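BauA (Acinetobacter baumannii, PDB 6HCP) takes up ferric preacinetobactin through the outer membrane as a siderophore receptor of the TonB-dependent family. Local coordinates at residues Q220-L226 against A247-G253; G98-E102 against F127-S131. One frame throughout, in Å; residues are numbered along the deposited sequence.

Interaction 1 (Q220-L226 against A247-G253); sequences QSKESRL and ALDHVDG. With C8E ((hydroxyethyloxy)tri(ethyloxy)octane), chain B; EDO (1,2-ethanediol), chain Z.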
loop_
_atom_site.group_PDB
_atom_site.type_symbol
_atom_site.label_atom_id
_atom_site.label_comp_id
_atom_site.label_asym_id
_atom_site.label_seq_id
_atom_site.Cartn_x
_atom_site.Cartn_y
_atom_site.Cartn_z
ATOM N N GLN A 220 -12.770 -13.859 7.869
ATOM C CA GLN A 220 -13.842 -14.145 6.917
ATOM C C GLN A 220 -13.284 -15.039 5.819
ATOM O O GLN A 220 -12.221 -14.783 5.307
ATOM C CB GLN A 220 -14.371 -12.841 6.328
ATOM C CG GLN A 220 -15.601 -13.008 5.452
ATOM C CD GLN A 220 -16.122 -11.659 5.014
ATOM O OE1 GLN A 220 -15.698 -11.123 3.994
ATOM N NE2 GLN A 220 -17.003 -11.070 5.825
ATOM N N SER A 221 -14.013 -16.105 5.494
ATOM C CA SER A 221 -13.672 -16.950 4.378
ATOM C C SER A 221 -14.910 -17.142 3.499
ATOM O O SER A 221 -16.037 -17.078 3.978
ATOM C CB SER A 221 -13.117 -18.271 4.866
ATOM O OG SER A 221 -14.119 -19.004 5.528
ATOM N N LYS A 222 -14.675 -17.278 2.197
ATOM C CA LYS A 222 -15.724 -17.307 1.187
ATOM C C LYS A 222 -15.548 -18.536 0.306
ATOM O O LYS A 222 -14.460 -18.764 -0.213
ATOM C CB LYS A 222 -15.646 -16.056 0.317
ATOM C CG LYS A 222 -15.931 -14.750 1.038
ATOM C CD LYS A 222 -15.718 -13.584 0.130
ATOM C CE LYS A 222 -16.134 -12.263 0.720
ATOM N NZ LYS A 222 -15.689 -11.142 -0.143
ATOM N N GLU A 223 -16.603 -19.356 0.231
ATOM C CA GLU A 223 -16.646 -20.525 -0.624
ATOM C C GLU A 223 -17.800 -20.367 -1.624
ATOM O O GLU A 223 -18.908 -19.927 -1.271
ATOM C CB GLU A 223 -16.765 -21.783 0.231
ATOM C CG GLU A 223 -16.880 -23.047 -0.601
ATOM C CD GLU A 223 -17.237 -24.313 0.162
ATOM O OE1 GLU A 223 -17.745 -24.214 1.313
ATOM O OE2 GLU A 223 -17.037 -25.401 -0.415
ATOM N N SER A 224 -17.480 -20.526 -2.905
ATOM C CA SER A 224 -18.482 -20.538 -3.964
ATOM C C SER A 224 -18.301 -21.796 -4.806
ATOM O O SER A 224 -17.168 -22.233 -5.049
ATOM C CB SER A 224 -18.386 -19.300 -4.823
ATOM O OG SER A 224 -18.402 -18.123 -4.035
ATOM N N ARG A 225 -19.407 -22.281 -5.362
ATOM C CA ARG A 225 -19.367 -23.389 -6.305
ATOM C C ARG A 225 -20.494 -23.185 -7.309
ATOM O O ARG A 225 -21.589 -22.794 -6.930
ATOM C CB ARG A 225 -19.614 -24.756 -5.651
ATOM C CG ARG A 225 -18.744 -25.122 -4.462
ATOM C CD ARG A 225 -18.846 -26.620 -4.150
ATOM N NE ARG A 225 -18.289 -26.982 -2.843
ATOM C CZ ARG A 225 -18.717 -27.981 -2.070
ATOM N NH1 ARG A 225 -19.686 -28.779 -2.490
ATOM N NH2 ARG A 225 -18.275 -28.077 -0.827
ATOM N N LEU A 226 -20.227 -23.542 -8.560
ATOM C CA LEU A 226 -21.235 -23.499 -9.605
ATOM C C LEU A 226 -20.977 -24.606 -10.626
ATOM O O LEU A 226 -19.849 -24.827 -11.074
ATOM C CB LEU A 226 -21.187 -22.132 -10.280
ATOM C CG LEU A 226 -22.158 -21.932 -11.440
ATOM C CD1 LEU A 226 -23.593 -21.969 -10.938
ATOM C CD2 LEU A 226 -21.873 -20.614 -12.152
ATOM N N ALA A 247 -25.668 -24.353 -7.428
ATOM C CA ALA A 247 -24.763 -23.317 -6.861
ATOM C C ALA A 247 -24.702 -23.458 -5.347
ATOM O O ALA A 247 -25.661 -23.858 -4.692
ATOM C CB ALA A 247 -25.206 -21.924 -7.268
ATOM N N LEU A 248 -23.562 -23.025 -4.793
ATOM C CA LEU A 248 -23.355 -22.924 -3.368
ATOM C C LEU A 248 -22.662 -21.583 -3.093
ATOM O O LEU A 248 -21.778 -21.191 -3.854
ATOM C CB LEU A 248 -22.471 -24.080 -2.895
ATOM C CG LEU A 248 -21.880 -23.916 -1.498
ATOM C CD1 LEU A 248 -22.931 -24.198 -0.440
ATOM C CD2 LEU A 248 -20.680 -24.829 -1.294
ATOM N N ASP A 249 -23.118 -20.903 -2.044
ATOM C CA ASP A 249 -22.493 -19.686 -1.521
ATOM C C ASP A 249 -22.385 -19.871 -0.011
ATOM O O ASP A 249 -23.375 -20.215 0.658
ATOM C CB ASP A 249 -23.304 -18.444 -1.911
ATOM C CG ASP A 249 -22.767 -17.133 -1.341
ATOM O OD1 ASP A 249 -21.880 -16.549 -1.979
ATOM O OD2 ASP A 249 -23.083 -16.831 -0.183
ATOM N N HIS A 250 -21.165 -19.728 0.518
ATOM C CA HIS A 250 -20.904 -19.951 1.926
ATOM C C HIS A 250 -19.894 -18.917 2.428
ATOM O O HIS A 250 -18.824 -18.784 1.854
ATOM C CB HIS A 250 -20.395 -21.381 2.163
ATOM C CG HIS A 250 -20.134 -21.693 3.598
ATOM N ND1 HIS A 250 -20.959 -22.516 4.338
ATOM C CD2 HIS A 250 -19.183 -21.250 4.449
ATOM C CE1 HIS A 250 -20.501 -22.603 5.571
ATOM N NE2 HIS A 250 -19.406 -21.840 5.663
ATOM N N VAL A 251 -20.239 -18.230 3.520
ATOM C CA VAL A 251 -19.330 -17.275 4.152
ATOM C C VAL A 251 -19.205 -17.657 5.623
ATOM O O VAL A 251 -20.189 -17.776 6.331
ATOM C CB VAL A 251 -19.788 -15.812 4.025
ATOM C CG1 VAL A 251 -18.769 -14.859 4.649
ATOM C CG2 VAL A 251 -20.077 -15.436 2.584
ATOM N N ASP A 252 -17.965 -17.900 6.057
ATOM C CA ASP A 252 -17.614 -17.971 7.470
ATOM C C ASP A 252 -17.123 -16.582 7.886
ATOM O O ASP A 252 -16.389 -15.955 7.145
ATOM C CB ASP A 252 -16.530 -19.028 7.718
ATOM C CG ASP A 252 -17.003 -20.471 7.572
ATOM O OD1 ASP A 252 -18.127 -20.764 7.993
ATOM O OD2 ASP A 252 -16.262 -21.276 6.979
ATOM N N GLY A 253 -17.591 -16.097 9.036
ATOM C CA GLY A 253 -17.388 -14.720 9.426
ATOM C C GLY A 253 -18.260 -13.783 8.609
ATOM O O GLY A 253 -17.796 -12.759 8.075
HETATM C C1 C8E B . -22.536 -27.930 -4.815
HETATM C C2 C8E B . -22.623 -26.909 -5.930
HETATM C C3 C8E B . -22.088 -27.417 -7.269
HETATM C C4 C8E B . -20.662 -27.954 -7.166
HETATM C C5 C8E B . -20.018 -28.117 -8.543
HETATM C C6 C8E B . -18.500 -28.001 -8.462
HETATM C C7 C8E B . -17.852 -27.920 -9.839
HETATM C C8 C8E B . -16.330 -27.883 -9.715
HETATM O O9 C8E B . -15.743 -27.202 -10.832
HETATM C C10 C8E B . -14.325 -27.074 -10.755
HETATM C C11 C8E B . -13.788 -26.736 -12.129
HETATM O O12 C8E B . -12.630 -25.925 -11.993
HETATM C C1 EDO Z . -25.944 -16.350 1.409
HETATM O O1 EDO Z . -25.030 -17.463 1.541
HETATM C C2 EDO Z . -25.848 -15.769 0.029
HETATM O O2 EDO Z . -26.448 -16.670 -0.920
HETATM O O HOH W 1 -16.148 -20.237 3.754
HETATM O O HOH W 2 -20.777 -17.083 -4.171
#
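As cross-strand neighbours on one face, Arg225 and Leu248 lean together: Arg225 CG is anti to its carbonyl carbon (chi1 -53°), Leu248 CG to its backbone N (chi1 165°). The two chains run alongside each other in the same direction, and Leu248 CD2 sits over one guanidinium face, toward the rim, at 3.6 Å from Arg225 NE. On its own strand Arg225 NH2 forms a salt bridge with Glu223 OE2 at 3.0 Å, and Tyr210 also bonds that oxygen. Glu223 CD meets Leu248 CD2 at 3.8 Å, so one methyl packs against both members of the ion pair.

The backbones form an antiparallel ladder within the beta-hairpin 221-234/238-252 of the barrel wall. Its hydrogen-bonded pairs are Ser221-Asp252, Glu223-His250 and Arg225-Leu248; Glu223 N to His250 O, at 2.8 Å, is nearly linear (178°). At the ladder's end the extended Gln220 carries NE2 to Gly253 O (2.9 Å), which lies in its amide plane, while OE1 bonds Ser97 of the plug.

An alkyl tail of C8E touches the Arg225 face, C4 lying 3.7 Å from Arg225 CB. On the other face Lys222 NZ hydrogen-bonds Ser97 OG and Asp249 OD2 forms a salt bridge with Arg129, both of the plug. The chemistry implies a two-sided wall: the Arg225-Glu223 pair probably offsets its own charges on the detergent-contacting face, where His250 NE2 also bonds Asp252 OD1, and polar groups engage the plug on the other.

Interaction 2 (G98-E102 against F127-S131); sequences GGWSE and FYRTS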
loop_
_atom_site.group_PDB
_atom_site.type_symbol
_atom_site.label_atom_id
_atom_site.label_comp_id
_atom_site.label_asym_id
_atom_site.label_seq_id
_atom_site.Cartn_x
_atom_site.Cartn_y
_atom_site.Cartn_z
ATOM N N GLY A 98 -18.819 -10.020 2.249
ATOM C CA GLY A 98 -19.248 -11.225 2.929
ATOM C C GLY A 98 -20.523 -11.027 3.733
ATOM O O GLY A 98 -20.709 -11.653 4.765
ATOM N N GLY A 99 -21.456 -10.242 3.189
ATOM C CA GLY A 99 -22.800 -10.176 3.728
ATOM C C GLY A 99 -23.564 -11.459 3.439
ATOM O O GLY A 99 -23.118 -12.313 2.654
ATOM N N TRP A 100 -24.740 -11.576 4.055
ATOM C CA TRP A 100 -25.590 -12.746 3.845
ATOM C C TRP A 100 -26.350 -12.670 2.514
ATOM O O TRP A 100 -26.932 -13.660 2.072
ATOM C CB TRP A 100 -26.520 -12.939 5.042
ATOM C CG TRP A 100 -27.260 -11.706 5.453
ATOM C CD1 TRP A 100 -26.914 -10.813 6.423
ATOM C CD2 TRP A 100 -28.519 -11.254 4.926
ATOM N NE1 TRP A 100 -27.856 -9.826 6.519
ATOM C CE2 TRP A 100 -28.891 -10.119 5.674
ATOM C CE3 TRP A 100 -29.407 -11.754 3.967
ATOM C CZ2 TRP A 100 -30.046 -9.395 5.391
ATOM C CZ3 TRP A 100 -30.553 -11.035 3.689
ATOM C CH2 TRP A 100 -30.852 -9.857 4.374
ATOM N N SER A 101 -26.327 -11.511 1.857
ATOM C CA SER A 101 -26.844 -11.363 0.500
ATOM C C SER A 101 -26.138 -10.193 -0.166
ATOM O O SER A 101 -25.542 -9.361 0.516
ATOM C CB SER A 101 -28.348 -11.148 0.454
ATOM O OG SER A 101 -28.686 -9.792 0.744
ATOM N N GLU A 102 -26.328 -10.075 -1.481
ATOM C CA GLU A 102 -25.999 -8.832 -2.191
ATOM C C GLU A 102 -27.025 -7.771 -1.780
ATOM O O GLU A 102 -28.102 -8.084 -1.252
ATOM C CB GLU A 102 -26.044 -9.009 -3.711
ATOM C CG GLU A 102 -25.132 -10.109 -4.244
ATOM C CD GLU A 102 -24.995 -10.114 -5.757
ATOM O OE1 GLU A 102 -24.764 -9.022 -6.300
ATOM O OE2 GLU A 102 -25.104 -11.217 -6.397
ATOM N N PHE A 127 -31.074 -17.092 -4.756
ATOM C CA PHE A 127 -31.967 -16.271 -3.936
ATOM C C PHE A 127 -31.289 -14.968 -3.477
ATOM O O PHE A 127 -31.898 -13.923 -3.521
ATOM C CB PHE A 127 -32.417 -17.077 -2.722
ATOM C CG PHE A 127 -33.671 -16.576 -2.055
ATOM C CD1 PHE A 127 -34.918 -16.829 -2.604
ATOM C CD2 PHE A 127 -33.618 -15.923 -0.832
ATOM C CE1 PHE A 127 -36.076 -16.464 -1.924
ATOM C CE2 PHE A 127 -34.771 -15.527 -0.176
ATOM C CZ PHE A 127 -36.006 -15.789 -0.732
ATOM N N TYR A 128 -30.025 -15.040 -3.041
ATOM C CA TYR A 128 -29.401 -13.919 -2.323
ATOM C C TYR A 128 -28.069 -13.473 -2.949
ATOM O O TYR A 128 -27.648 -12.337 -2.724
ATOM C CB TYR A 128 -29.158 -14.286 -0.862
ATOM C CG TYR A 128 -30.326 -14.135 0.069
ATOM C CD1 TYR A 128 -31.315 -13.182 -0.130
ATOM C CD2 TYR A 128 -30.470 -15.000 1.139
ATOM C CE1 TYR A 128 -32.348 -13.015 0.779
ATOM C CE2 TYR A 128 -31.461 -14.817 2.086
ATOM C CZ TYR A 128 -32.437 -13.863 1.873
ATOM O OH TYR A 128 -33.432 -13.742 2.785
ATOM N N ARG A 129 -27.323 -14.383 -3.586
ATOM C CA ARG A 129 -26.075 -13.977 -4.257
ATOM C C ARG A 129 -25.822 -14.891 -5.449
ATOM O O ARG A 129 -25.975 -16.090 -5.339
ATOM C CB ARG A 129 -24.889 -14.010 -3.284
ATOM C CG ARG A 129 -23.536 -13.680 -3.919
ATOM C CD ARG A 129 -22.633 -12.922 -2.952
ATOM N NE ARG A 129 -22.424 -13.659 -1.728
ATOM C CZ ARG A 129 -22.670 -13.212 -0.510
ATOM N NH1 ARG A 129 -22.775 -11.904 -0.269
ATOM N NH2 ARG A 129 -22.666 -14.087 0.479
ATOM N N THR A 130 -25.444 -14.279 -6.573
ATOM C CA THR A 130 -25.226 -14.959 -7.811
ATOM C C THR A 130 -23.796 -14.696 -8.292
ATOM O O THR A 130 -23.477 -13.578 -8.679
ATOM C CB THR A 130 -26.265 -14.545 -8.868
ATOM O OG1 THR A 130 -27.555 -14.913 -8.376
ATOM C CG2 THR A 130 -26.021 -15.216 -10.202
ATOM N N SER A 131 -23.010 -15.775 -8.431
ATOM C CA SER A 131 -21.694 -15.686 -9.094
ATOM C C SER A 131 -21.899 -15.742 -10.604
ATOM O O SER A 131 -22.749 -16.476 -11.106
ATOM C CB SER A 131 -20.735 -16.762 -8.593
ATOM O OG SER A 131 -19.388 -16.425 -8.933
#
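Two irregular loops of the plug domain meet here, and Arg129 of 127-131 holds the backbone of 98-102 with its two terminal nitrogens. The Arg129 chain turns twice beyond CG and so brings both to a single acceptor: NH2 lies 2.8 Å and NH1 3.0 Å from Gly99 O. The oxygen is in the guanidinium plane, but the two approaches differ, NH2 coming nearly head-on to the C=O and NH1 from above the carbonyl plane.

The plug fills the barrel of a TonB-dependent receptor, and these loops are tied to each other by main chain as well: Glu102 N donates to Tyr128 O at 2.9 Å (170°). The Glu102 side chain then runs on along 127-131, its OE2 accepting from Thr130 N at 3.1 Å with a nearly straight N-H (176°), while OE1 is bonded to Thr81.

Aromatic packing extends the contact on the Tyr128 side. Trp100 turns the edge of its six-membered ring to a face of Tyr128, a T-shaped pair with planes 74° apart and centroids 5.3 Å apart; CZ3 comes within 3.9 Å of Tyr128 CZ. Phe127 CD2 covers the opposite face of the tyrosine, over its centre. Ser101 CB packs against Tyr128 CB at 3.5 Å.

Overall arrangement
Interaction 2 lies in the plug and interaction 1 in the barrel wall, with centres about 9 Å apart; the centre of the former is about 10 Å and that of the latter about 19 Å from the centre of the chain. Arg129 joins them: its NH2 forms a salt bridge with Asp249 OD2 at 2.9 Å and packs 3.6 Å from Val251 CG2. A second junction brings Gln220 NE2 to 3.7 Å from Gly98 CA. In sequence the plug contact closes before the hairpin begins. A 1,2-ethanediol, probably from the crystallisation liquor, sits beside the Arg129-Asp249 junction: its O1 donates to Asp249 OD2 at 2.7 Å. The Tyr128 side chain also has a 1,2-ethanediol about 4 Å away (nearest atoms).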